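Local coordinates for protein galactose-1-phosphate uridylyltransferase (PDB 4QVU) that is of unknown function but has a HIT-like fold, binds zinc and may act as a hexose-1-phosphate uridylyltransferase, at residues N184-Q187 against Q188-Y192; F208-N212 against E213-C217; F223-S226 against P227-G231. All coordinates share one frame; numbering follows the deposited sequence.

Contact 1: residues N184-Q187 against Q188-Y192; sequences NYIQ and QTVRY
Gln187 lays its terminal amide flat over one face of the Arg191 guanidinium, one helical turn further on. The two planes are 14° apart, and Gln187 CD sits over the centre of the group, 3.5 Å from Arg191 CZ. With CG opposite the backbone N (chi1 -169°) and the chain extended beyond it, Gln187 reaches along the helix to make this stack. Its NE2 donates to the backbone carbonyls of Ile74 and Tyr77, while Arg191 NE donates to Ala75 O.

The guanidinium is gripped in its own plane as well: Arg191 NH1 gives a hydrogen bond of 2.8 Å to Gln188 OE1, lying in the carbonyl plane of that amide. Face and edge together limit the rotation of the arginine head. On another side of the helix Tyr185 O accepts twice, from Thr189 N at 3.0 Å and from Thr189 OG1 at 2.7 Å, the two donors arriving from opposite faces of the carbonyl plane. This satisfies the buried hydroxyl within the helix.

Ile186 CG2 meets Val190 CG2 at 4.1 Å, on the flank of helix 179-195 that packs on strand 203-211. Tyr185 and Thr189 rest on strands 154-159 and 169-173, and Ile186 also reaches Ile171 of the latter.

Contact 2: residues F208-N212 against E213-C217; sequences FYYLN and EKIIC. With PG4 (tetraethylene glycol), chain C.
Phe208 and Cys217 face each other as a non-hydrogen-bonded pair partway along a beta hairpin, strands 203-211 and 214-222, closed by a type I' turn from Leu211 to Lys214. The strands are neighbours in the antiparallel sheet of this HIT-like fold.

Backbone hydrogen bonds come in two reciprocal pairs. Tyr209 N gives to Ile216 O at 2.9 Å and Ile216 N returns a nearly straight bond to Tyr209 O (175° at the hydrogen). Leu211 and Lys214 form the second pair, at the turn; there Lys214 N stands above the carbonyl plane of Leu211 O, as the tight reversal brings it in.

Aromatic contacts occupy the face carrying Phe208, Tyr210, Ile215 and Cys217. The Cys217 sulfur lies over one face of the Phe208 ring, 4.0 Å from its centroid and 20° off the normal, a sulfur-aromatic contact; SG is placed there by a chi1 of 179°, opposite the backbone N. Ile215 CG1 comes instead to the edge of the Tyr210 ring, 3.9 Å from CD1, and Tyr210 runs alongside Glu213. Helices 79-97 and 179-195 cover the Phe208 and Ile215 part of this face.

Apolar packing on the other face joins Leu211 CB to Ile216 CD1 and Tyr209 CD1 to Ile216 CG2. Tyr209 OH bonds to Gly231 O of the second subunit, so this face also serves the assembly.

Polar contacts at the turn involve a tetraethylene glycol, probably from the crystallisation liquor. The extended Lys214 chain carries its amine into the curl of the glycol, where NZ donates to O1 at 2.9 Å, O2 at 3.0 Å and O3 at 3.3 Å.

Contact 3: residues F223-S226 against P227-G231; sequences FVVS and PLYVG
The Tyr229 ring is met obliquely by Val225, whose CG1 methyl comes within 3.8 Å of ring atom CD2. This happens at the N-terminus of helix 227-232, where Ser226 takes the N-cap position and Pro227 begins the first turn. Asp141 of the third subunit also packs on Tyr229.

The same Val225 methyl touches Val230 CG2, again at 3.8 Å, so one branch fills the angle between two successive helical side chains. Val225 CG1 is directed there by its trans arrangement to the backbone N (chi1 -174°), and the incoming loop lies against the first turn of the helix there. Ser226 OG bonds to Gln236 OE1, tying the cap residue to the chain beyond the helix.

The loop and short helix are part of the interface with the second subunit: Val225 O accepts from its Arg222 NH2, Val230 packs on that same Arg222, and Gly231 O receives its Tyr209 OH.

Within the first turn the carbonyl of Ser226 is shared by two amides. Tyr229 N reaches Ser226 O only weakly, bent to 133° at the hydrogen, whereas Val230 N approaches the same oxygen at 3.0 Å and close to the direction of the C=O bond.

The three contacts follow one another along the chain, all inside the C-terminal DUF4931 domain. Contacts 1 and 2 have centres about 18 Å apart and touch directly: Ile186 CD1 of helix 179-195 packs 3.7 Å from Cys217 SG and 3.7 Å from Phe208 CZ, so the helix lies against the hairpin of the central antiparallel sheet. Contact 3 stands apart, about 25 Å from contact 1 and about 31 Å from contact 2 between centres, on the loop and short helix that follow strand 214-222. It nevertheless shares a partner with contact 2, since both touch the second subunit. The sheet and its helix thus form the body, and helix 227-232 extends towards other subunits.

Contact 1: residues N184-Q187 against Q188-Y192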
ATOM      1  N   ASN A 184      17.647   3.248 -26.355  1.00 79.55           N
ATOM      2  CA  ASN A 184      18.241   1.911 -26.311  1.00 80.70           C
ATOM      3  C   ASN A 184      17.737   1.129 -25.093  1.00 82.10           C
ATOM      4  O   ASN A 184      17.419  -0.051 -25.232  1.00 81.63           O
ATOM      5  CB  ASN A 184      19.772   1.976 -26.297  1.00 85.49           C
ATOM      6  CG  ASN A 184      20.428   0.610 -26.356  1.00112.20           C
ATOM      7  OD1 ASN A 184      20.206  -0.183 -27.286  1.00106.06           O
ATOM      8  ND2 ASN A 184      21.250   0.303 -25.358  1.00103.91           N
ATOM      9  N   TYR A 185      17.658   1.787 -23.913  1.00 76.90           N
ATOM     10  CA  TYR A 185      17.188   1.192 -22.658  1.00 74.60           C
ATOM     11  C   TYR A 185      15.704   0.840 -22.752  1.00 75.75           C
ATOM     12  O   TYR A 185      15.311  -0.212 -22.245  1.00 74.52           O
ATOM     13  CB  TYR A 185      17.452   2.133 -21.472  1.00 74.94           C
ATOM     14  CG  TYR A 185      18.822   1.958 -20.849  1.00 78.69           C
ATOM     15  CD1 TYR A 185      19.982   2.189 -21.583  1.00 82.60           C
ATOM     16  CD2 TYR A 185      18.959   1.617 -19.506  1.00 79.20           C
ATOM     17  CE1 TYR A 185      21.243   2.032 -21.015  1.00 84.81           C
ATOM     18  CE2 TYR A 185      20.218   1.467 -18.921  1.00 81.97           C
ATOM     19  CZ  TYR A 185      21.356   1.667 -19.683  1.00 91.94           C
ATOM     20  OH  TYR A 185      22.603   1.530 -19.120  1.00 96.76           O
ATOM     21  N   ILE A 186      14.887   1.685 -23.425  1.00 71.00           N
ATOM     22  CA  ILE A 186      13.460   1.394 -23.622  1.00 68.32           C
ATOM     23  C   ILE A 186      13.351   0.126 -24.472  1.00 72.51           C
ATOM     24  O   ILE A 186      12.705  -0.826 -24.048  1.00 71.71           O
ATOM     25  CB  ILE A 186      12.675   2.581 -24.245  1.00 70.36           C
ATOM     26  CG1 ILE A 186      12.641   3.798 -23.300  1.00 68.82           C
ATOM     27  CG2 ILE A 186      11.249   2.145 -24.625  1.00 70.55           C
ATOM     28  CD1 ILE A 186      12.168   5.088 -23.962  1.00 69.61           C
ATOM     29  N   GLN A 187      14.049   0.090 -25.625  1.00 70.64           N
ATOM     30  CA  GLN A 187      14.019  -1.039 -26.550  1.00 70.79           C
ATOM     31  C   GLN A 187      14.411  -2.346 -25.856  1.00 74.28           C
ATOM     32  O   GLN A 187      13.688  -3.322 -26.019  1.00 74.73           O
ATOM     33  CB  GLN A 187      14.915  -0.799 -27.761  1.00 73.85           C
ATOM     34  CG  GLN A 187      14.684  -1.839 -28.851  1.00 81.71           C
ATOM     35  CD  GLN A 187      15.484  -1.597 -30.096  1.00 91.31           C
ATOM     36  OE1 GLN A 187      16.695  -1.350 -30.057  1.00 86.27           O
ATOM     37  NE2 GLN A 187      14.829  -1.753 -31.232  1.00 79.93           N
ATOM     38  N   GLN A 188      15.498  -2.364 -25.061  1.00 70.81           N
ATOM     39  CA  GLN A 188      15.943  -3.584 -24.369  1.00 71.32           C
ATOM     40  C   GLN A 188      14.946  -4.012 -23.296  1.00 74.11           C
ATOM     41  O   GLN A 188      14.627  -5.200 -23.227  1.00 75.17           O
ATOM     42  CB  GLN A 188      17.343  -3.420 -23.748  1.00 73.65           C
ATOM     43  CG  GLN A 188      18.475  -3.253 -24.771  1.00 83.96           C
ATOM     44  CD  GLN A 188      18.472  -4.335 -25.832  1.00100.74           C
ATOM     45  OE1 GLN A 188      17.988  -4.132 -26.954  1.00 92.95           O
ATOM     46  NE2 GLN A 188      18.961  -5.524 -25.485  1.00 95.52           N
ATOM     47  N   THR A 189      14.419  -3.059 -22.501  1.00 68.27           N
ATOM     48  CA  THR A 189      13.449  -3.371 -21.457  1.00 66.44           C
ATOM     49  C   THR A 189      12.184  -3.935 -22.112  1.00 70.32           C
ATOM     50  O   THR A 189      11.669  -4.929 -21.617  1.00 71.29           O
ATOM     51  CB  THR A 189      13.153  -2.152 -20.560  1.00 72.63           C
ATOM     52  OG1 THR A 189      14.383  -1.583 -20.082  1.00 67.63           O
ATOM     53  CG2 THR A 189      12.258  -2.508 -19.371  1.00 68.78           C
ATOM     54  N   VAL A 190      11.727  -3.352 -23.238  1.00 66.72           N
ATOM     55  CA  VAL A 190      10.550  -3.824 -23.990  1.00 66.69           C
ATOM     56  C   VAL A 190      10.818  -5.256 -24.500  1.00 72.43           C
ATOM     57  O   VAL A 190       9.980  -6.139 -24.286  1.00 72.67           O
ATOM     58  CB  VAL A 190      10.174  -2.849 -25.146  1.00 70.57           C
ATOM     59  CG1 VAL A 190       9.307  -3.519 -26.217  1.00 71.33           C
ATOM     60  CG2 VAL A 190       9.492  -1.598 -24.598  1.00 68.40           C
ATOM     61  N   ARG A 191      11.998  -5.487 -25.120  1.00 70.23           N
ATOM     62  CA  ARG A 191      12.428  -6.792 -25.636  1.00 72.36           C
ATOM     63  C   ARG A 191      12.375  -7.849 -24.536  1.00 77.88           C
ATOM     64  O   ARG A 191      11.889  -8.949 -24.793  1.00 80.18           O
ATOM     65  CB  ARG A 191      13.836  -6.723 -26.243  1.00 71.04           C
ATOM     66  CG  ARG A 191      13.840  -6.166 -27.651  1.00 75.15           C
ATOM     67  CD  ARG A 191      15.231  -5.866 -28.161  1.00 82.46           C
ATOM     68  NE  ARG A 191      15.204  -5.568 -29.593  1.00 90.38           N
ATOM     69  CZ  ARG A 191      16.205  -5.018 -30.272  1.00100.95           C
ATOM     70  NH1 ARG A 191      17.317  -4.651 -29.648  1.00 84.39           N
ATOM     71  NH2 ARG A 191      16.089  -4.797 -31.574  1.00 87.55           N
ATOM     72  N   TYR A 192      12.823  -7.501 -23.311  1.00 72.04           N
ATOM     73  CA  TYR A 192      12.796  -8.397 -22.155  1.00 71.14           C
ATOM     74  C   TYR A 192      11.355  -8.733 -21.764  1.00 72.89           C
ATOM     75  O   TYR A 192      11.068  -9.901 -21.504  1.00 73.22           O
ATOM     76  CB  TYR A 192      13.551  -7.781 -20.956  1.00 70.95           C
ATOM     77  CG  TYR A 192      13.244  -8.438 -19.626  1.00 71.05           C
ATOM     78  CD1 TYR A 192      13.772  -9.687 -19.302  1.00 74.52           C
ATOM     79  CD2 TYR A 192      12.419  -7.817 -18.693  1.00 69.14           C
ATOM     80  CE1 TYR A 192      13.477 -10.302 -18.087  1.00 74.47           C
ATOM     81  CE2 TYR A 192      12.113  -8.425 -17.479  1.00 68.49           C
ATOM     82  CZ  TYR A 192      12.643  -9.667 -17.181  1.00 75.62           C
ATOM     83  OH  TYR A 192      12.328 -10.259 -15.985  1.00 75.86           O
TER

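Contact 2: residues F208-N212 against E213-C217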
ATOM      1  N   PHE A 208       5.852   8.681 -20.137  1.00 60.82           N
ATOM      2  CA  PHE A 208       6.934   9.642 -20.049  1.00 61.14           C
ATOM      3  C   PHE A 208       6.564  10.734 -19.078  1.00 65.68           C
ATOM      4  O   PHE A 208       5.393  11.103 -18.963  1.00 64.45           O
ATOM      5  CB  PHE A 208       7.279  10.217 -21.422  1.00 63.72           C
ATOM      6  CG  PHE A 208       7.986   9.243 -22.335  1.00 64.91           C
ATOM      7  CD1 PHE A 208       7.265   8.318 -23.091  1.00 66.19           C
ATOM      8  CD2 PHE A 208       9.371   9.277 -22.473  1.00 66.86           C
ATOM      9  CE1 PHE A 208       7.921   7.429 -23.950  1.00 67.38           C
ATOM     10  CE2 PHE A 208      10.027   8.387 -23.339  1.00 69.87           C
ATOM     11  CZ  PHE A 208       9.295   7.474 -24.077  1.00 67.35           C
ATOM     12  N   TYR A 209       7.578  11.220 -18.348  1.00 64.10           N
ATOM     13  CA  TYR A 209       7.456  12.276 -17.340  1.00 64.11           C
ATOM     14  C   TYR A 209       8.631  13.242 -17.421  1.00 69.08           C
ATOM     15  O   TYR A 209       9.765  12.821 -17.686  1.00 67.27           O
ATOM     16  CB  TYR A 209       7.390  11.683 -15.904  1.00 63.58           C
ATOM     17  CG  TYR A 209       6.508  10.457 -15.736  1.00 62.33           C
ATOM     18  CD1 TYR A 209       6.958   9.192 -16.107  1.00 63.09           C
ATOM     19  CD2 TYR A 209       5.262  10.548 -15.114  1.00 61.52           C
ATOM     20  CE1 TYR A 209       6.157   8.065 -15.960  1.00 61.44           C
ATOM     21  CE2 TYR A 209       4.469   9.417 -14.916  1.00 60.48           C
ATOM     22  CZ  TYR A 209       4.913   8.182 -15.362  1.00 64.95           C
ATOM     23  OH  TYR A 209       4.153   7.055 -15.182  1.00 62.05           O
ATOM     24  N   TYR A 210       8.351  14.534 -17.201  1.00 67.50           N
ATOM     25  CA  TYR A 210       9.360  15.576 -17.083  1.00 69.69           C
ATOM     26  C   TYR A 210       9.227  16.066 -15.651  1.00 75.88           C
ATOM     27  O   TYR A 210       8.306  16.823 -15.333  1.00 74.81           O
ATOM     28  CB  TYR A 210       9.248  16.685 -18.157  1.00 72.82           C
ATOM     29  CG  TYR A 210      10.357  17.711 -18.034  1.00 78.07           C
ATOM     30  CD1 TYR A 210      11.615  17.477 -18.585  1.00 81.36           C
ATOM     31  CD2 TYR A 210      10.170  18.886 -17.307  1.00 80.35           C
ATOM     32  CE1 TYR A 210      12.653  18.397 -18.436  1.00 84.77           C
ATOM     33  CE2 TYR A 210      11.203  19.806 -17.142  1.00 83.46           C
ATOM     34  CZ  TYR A 210      12.441  19.558 -17.711  1.00 93.60           C
ATOM     35  OH  TYR A 210      13.463  20.458 -17.551  1.00100.62           O
ATOM     36  N   LEU A 211      10.066  15.501 -14.763  1.00 75.11           N
ATOM     37  CA  LEU A 211      10.044  15.725 -13.317  1.00 76.33           C
ATOM     38  C   LEU A 211      11.433  16.062 -12.802  1.00 83.11           C
ATOM     39  O   LEU A 211      12.391  15.407 -13.200  1.00 83.27           O
ATOM     40  CB  LEU A 211       9.516  14.436 -12.638  1.00 75.03           C
ATOM     41  CG  LEU A 211       9.384  14.422 -11.100  1.00 81.15           C
ATOM     42  CD1 LEU A 211       8.278  15.366 -10.613  1.00 82.46           C
ATOM     43  CD2 LEU A 211       9.085  13.031 -10.597  1.00 82.00           C
ATOM     44  N   ASN A 212      11.543  17.076 -11.910  1.00 81.57           N
ATOM     45  CA  ASN A 212      12.795  17.537 -11.274  1.00 83.37           C
ATOM     46  C   ASN A 212      13.940  17.689 -12.318  1.00 87.56           C
ATOM     47  O   ASN A 212      15.078  17.272 -12.070  1.00 87.89           O
ATOM     48  CB  ASN A 212      13.224  16.575 -10.140  1.00 83.82           C
ATOM     49  CG  ASN A 212      12.210  16.350  -9.035  1.00105.73           C
ATOM     50  OD1 ASN A 212      12.064  15.237  -8.517  1.00 99.75           O
ATOM     51  ND2 ASN A 212      11.498  17.391  -8.631  1.00 97.26           N
ATOM     52  N   GLU A 213      13.600  18.268 -13.494  1.00 83.39           N
ATOM     53  CA  GLU A 213      14.480  18.542 -14.641  1.00 83.91           C
ATOM     54  C   GLU A 213      15.117  17.234 -15.193  1.00 85.03           C
ATOM     55  O   GLU A 213      16.226  17.262 -15.737  1.00 87.09           O
ATOM     56  CB  GLU A 213      15.563  19.568 -14.272  1.00 88.28           C
ATOM     57  CG  GLU A 213      15.007  20.953 -13.973  1.00101.19           C
ATOM     58  CD  GLU A 213      16.037  21.972 -13.521  1.00128.96           C
ATOM     59  OE1 GLU A 213      16.984  22.259 -14.291  1.00118.46           O
ATOM     60  OE2 GLU A 213      15.869  22.519 -12.408  1.00130.74           O
ATOM     61  N   LYS A 214      14.373  16.103 -15.094  1.00 76.35           N
ATOM     62  CA  LYS A 214      14.763  14.776 -15.599  1.00 73.98           C
ATOM     63  C   LYS A 214      13.716  14.231 -16.561  1.00 74.67           C
ATOM     64  O   LYS A 214      12.529  14.505 -16.376  1.00 74.24           O
ATOM     65  CB  LYS A 214      14.953  13.753 -14.457  1.00 74.62           C
ATOM     66  CG  LYS A 214      15.960  14.093 -13.385  1.00 86.38           C
ATOM     67  CD  LYS A 214      15.692  13.190 -12.194  1.00 90.68           C
ATOM     68  CE  LYS A 214      16.429  13.604 -10.956  1.00 95.36           C
ATOM     69  NZ  LYS A 214      15.987  12.807  -9.789  1.00 96.54           N
ATOM     70  N   ILE A 215      14.140  13.426 -17.549  1.00 68.86           N
ATOM     71  CA  ILE A 215      13.219  12.763 -18.469  1.00 67.03           C
ATOM     72  C   ILE A 215      13.181  11.313 -18.042  1.00 69.37           C
ATOM     73  O   ILE A 215      14.218  10.643 -18.014  1.00 70.44           O
ATOM     74  CB  ILE A 215      13.536  12.955 -19.976  1.00 70.99           C
ATOM     75  CG1 ILE A 215      13.393  14.453 -20.361  1.00 72.73           C
ATOM     76  CG2 ILE A 215      12.607  12.054 -20.840  1.00 68.72           C
ATOM     77  CD1 ILE A 215      13.843  14.836 -21.768  1.00 83.92           C
ATOM     78  N   ILE A 216      11.986  10.861 -17.645  1.00 63.45           N
ATOM     79  CA  ILE A 216      11.730   9.517 -17.143  1.00 60.78           C
ATOM     80  C   ILE A 216      10.781   8.778 -18.057  1.00 64.47           C
ATOM     81  O   ILE A 216       9.739   9.317 -18.449  1.00 63.82           O
ATOM     82  CB  ILE A 216      11.151   9.552 -15.698  1.00 61.76           C
ATOM     83  CG1 ILE A 216      12.040  10.394 -14.744  1.00 62.86           C
ATOM     84  CG2 ILE A 216      10.909   8.121 -15.165  1.00 60.35           C
ATOM     85  CD1 ILE A 216      11.425  10.746 -13.382  1.00 65.37           C
ATOM     86  N   CYS A 217      11.120   7.519 -18.350  1.00 60.91           N
ATOM     87  CA  CYS A 217      10.231   6.630 -19.057  1.00 59.53           C
ATOM     88  C   CYS A 217       9.922   5.448 -18.167  1.00 62.98           C
ATOM     89  O   CYS A 217      10.819   4.668 -17.833  1.00 63.51           O
ATOM     90  CB  CYS A 217      10.767   6.183 -20.410  1.00 60.42           C
ATOM     91  SG  CYS A 217       9.647   5.047 -21.269  1.00 63.58           S
TER
HETATM   92  O1  PG4 C 301      13.261  12.368  -8.882  1.00 87.68           O
HETATM   93  C1  PG4 C 301      13.152  11.023  -8.432  1.00 86.57           C
HETATM   94  C2  PG4 C 301      13.375  10.018  -9.534  1.00 86.77           C
HETATM   95  O2  PG4 C 301      14.703  10.076 -10.044  1.00 87.68           O
HETATM   96  C3  PG4 C 301      15.501   8.949  -9.687  1.00 87.77           C
HETATM   97  C4  PG4 C 301      16.763   8.893 -10.512  1.00 88.14           C
HETATM   98  O3  PG4 C 301      17.624  10.017 -10.303  1.00 87.80           O

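Contact 3: residues F223-S226 against P227-G231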
ATOM      1  N   PHE A 223      -0.642  -7.517 -18.074  1.00 71.11           N
ATOM      2  CA  PHE A 223      -1.043  -8.930 -18.158  1.00 72.73           C
ATOM      3  C   PHE A 223      -2.257  -9.178 -17.286  1.00 75.37           C
ATOM      4  O   PHE A 223      -2.470  -8.451 -16.311  1.00 73.88           O
ATOM      5  CB  PHE A 223       0.134  -9.859 -17.727  1.00 74.54           C
ATOM      6  CG  PHE A 223       0.796  -9.474 -16.422  1.00 74.38           C
ATOM      7  CD1 PHE A 223       1.813  -8.523 -16.390  1.00 76.21           C
ATOM      8  CD2 PHE A 223       0.382 -10.038 -15.217  1.00 76.43           C
ATOM      9  CE1 PHE A 223       2.389  -8.122 -15.175  1.00 75.81           C
ATOM     10  CE2 PHE A 223       0.974  -9.654 -14.004  1.00 77.92           C
ATOM     11  CZ  PHE A 223       1.972  -8.695 -13.993  1.00 74.97           C
ATOM     12  N   VAL A 224      -3.053 -10.192 -17.628  1.00 72.51           N
ATOM     13  CA  VAL A 224      -4.192 -10.552 -16.786  1.00 72.12           C
ATOM     14  C   VAL A 224      -3.590 -11.306 -15.596  1.00 74.95           C
ATOM     15  O   VAL A 224      -2.899 -12.313 -15.783  1.00 76.06           O
ATOM     16  CB  VAL A 224      -5.309 -11.333 -17.542  1.00 77.72           C
ATOM     17  CG1 VAL A 224      -6.415 -11.784 -16.593  1.00 77.54           C
ATOM     18  CG2 VAL A 224      -5.893 -10.488 -18.676  1.00 78.03           C
ATOM     19  N   VAL A 225      -3.747 -10.748 -14.395  1.00 68.95           N
ATOM     20  CA  VAL A 225      -3.197 -11.353 -13.173  1.00 67.83           C
ATOM     21  C   VAL A 225      -3.928 -12.688 -12.911  1.00 72.64           C
ATOM     22  O   VAL A 225      -5.143 -12.790 -13.142  1.00 72.92           O
ATOM     23  CB  VAL A 225      -3.281 -10.388 -11.948  1.00 69.44           C
ATOM     24  CG1 VAL A 225      -2.580 -10.972 -10.728  1.00 68.22           C
ATOM     25  CG2 VAL A 225      -2.692  -9.014 -12.286  1.00 67.96           C
ATOM     26  N   SER A 226      -3.157 -13.713 -12.482  1.00 68.95           N
ATOM     27  CA  SER A 226      -3.635 -15.046 -12.120  1.00 69.71           C
ATOM     28  C   SER A 226      -4.739 -14.960 -11.024  1.00 71.97           C
ATOM     29  O   SER A 226      -4.562 -14.233 -10.039  1.00 70.04           O
ATOM     30  CB  SER A 226      -2.468 -15.904 -11.637  1.00 73.08           C
ATOM     31  OG  SER A 226      -2.897 -17.092 -10.985  1.00 86.63           O
ATOM     32  N   PRO A 227      -5.866 -15.697 -11.174  1.00 68.28           N
ATOM     33  CA  PRO A 227      -6.937 -15.631 -10.163  1.00 67.53           C
ATOM     34  C   PRO A 227      -6.495 -16.078  -8.767  1.00 71.19           C
ATOM     35  O   PRO A 227      -7.010 -15.566  -7.775  1.00 70.51           O
ATOM     36  CB  PRO A 227      -7.994 -16.590 -10.703  1.00 71.83           C
ATOM     37  CG  PRO A 227      -7.712 -16.708 -12.134  1.00 77.60           C
ATOM     38  CD  PRO A 227      -6.239 -16.592 -12.283  1.00 71.93           C
ATOM     39  N   LEU A 228      -5.536 -17.014  -8.686  1.00 67.81           N
ATOM     40  CA  LEU A 228      -5.023 -17.535  -7.423  1.00 66.67           C
ATOM     41  C   LEU A 228      -4.198 -16.482  -6.715  1.00 68.11           C
ATOM     42  O   LEU A 228      -4.156 -16.487  -5.493  1.00 67.14           O
ATOM     43  CB  LEU A 228      -4.210 -18.810  -7.643  1.00 68.35           C
ATOM     44  CG  LEU A 228      -4.983 -20.105  -7.427  1.00 76.46           C
ATOM     45  CD1 LEU A 228      -6.229 -20.186  -8.309  1.00 78.43           C
ATOM     46  CD2 LEU A 228      -4.095 -21.306  -7.613  1.00 81.83           C
ATOM     47  N   TYR A 229      -3.614 -15.541  -7.471  1.00 64.20           N
ATOM     48  CA  TYR A 229      -2.865 -14.427  -6.920  1.00 62.24           C
ATOM     49  C   TYR A 229      -3.833 -13.313  -6.497  1.00 65.81           C
ATOM     50  O   TYR A 229      -3.676 -12.758  -5.405  1.00 66.01           O
ATOM     51  CB  TYR A 229      -1.809 -13.888  -7.914  1.00 63.21           C
ATOM     52  CG  TYR A 229      -0.881 -12.892  -7.252  1.00 64.08           C
ATOM     53  CD1 TYR A 229       0.202 -13.320  -6.492  1.00 66.73           C
ATOM     54  CD2 TYR A 229      -1.163 -11.528  -7.270  1.00 63.31           C
ATOM     55  CE1 TYR A 229       1.013 -12.417  -5.809  1.00 66.78           C
ATOM     56  CE2 TYR A 229      -0.364 -10.617  -6.584  1.00 63.37           C
ATOM     57  CZ  TYR A 229       0.732 -11.066  -5.864  1.00 73.97           C
ATOM     58  OH  TYR A 229       1.550 -10.191  -5.192  1.00 77.63           O
ATOM     59  N   VAL A 230      -4.823 -12.978  -7.351  1.00 61.49           N
ATOM     60  CA  VAL A 230      -5.814 -11.923  -7.080  1.00 59.78           C
ATOM     61  C   VAL A 230      -6.564 -12.204  -5.765  1.00 63.35           C
ATOM     62  O   VAL A 230      -6.661 -11.309  -4.923  1.00 63.30           O
ATOM     63  CB  VAL A 230      -6.812 -11.731  -8.250  1.00 63.40           C
ATOM     64  CG1 VAL A 230      -8.028 -10.915  -7.831  1.00 62.91           C
ATOM     65  CG2 VAL A 230      -6.124 -11.089  -9.440  1.00 61.89           C
ATOM     66  N   GLY A 231      -7.043 -13.429  -5.583  1.00 59.58           N
ATOM     67  CA  GLY A 231      -7.819 -13.772  -4.395  1.00 59.21           C
ATOM     68  C   GLY A 231      -7.064 -14.333  -3.213  1.00 61.12           C
ATOM     69  O   GLY A 231      -7.560 -14.263  -2.088  1.00 59.96           O
TER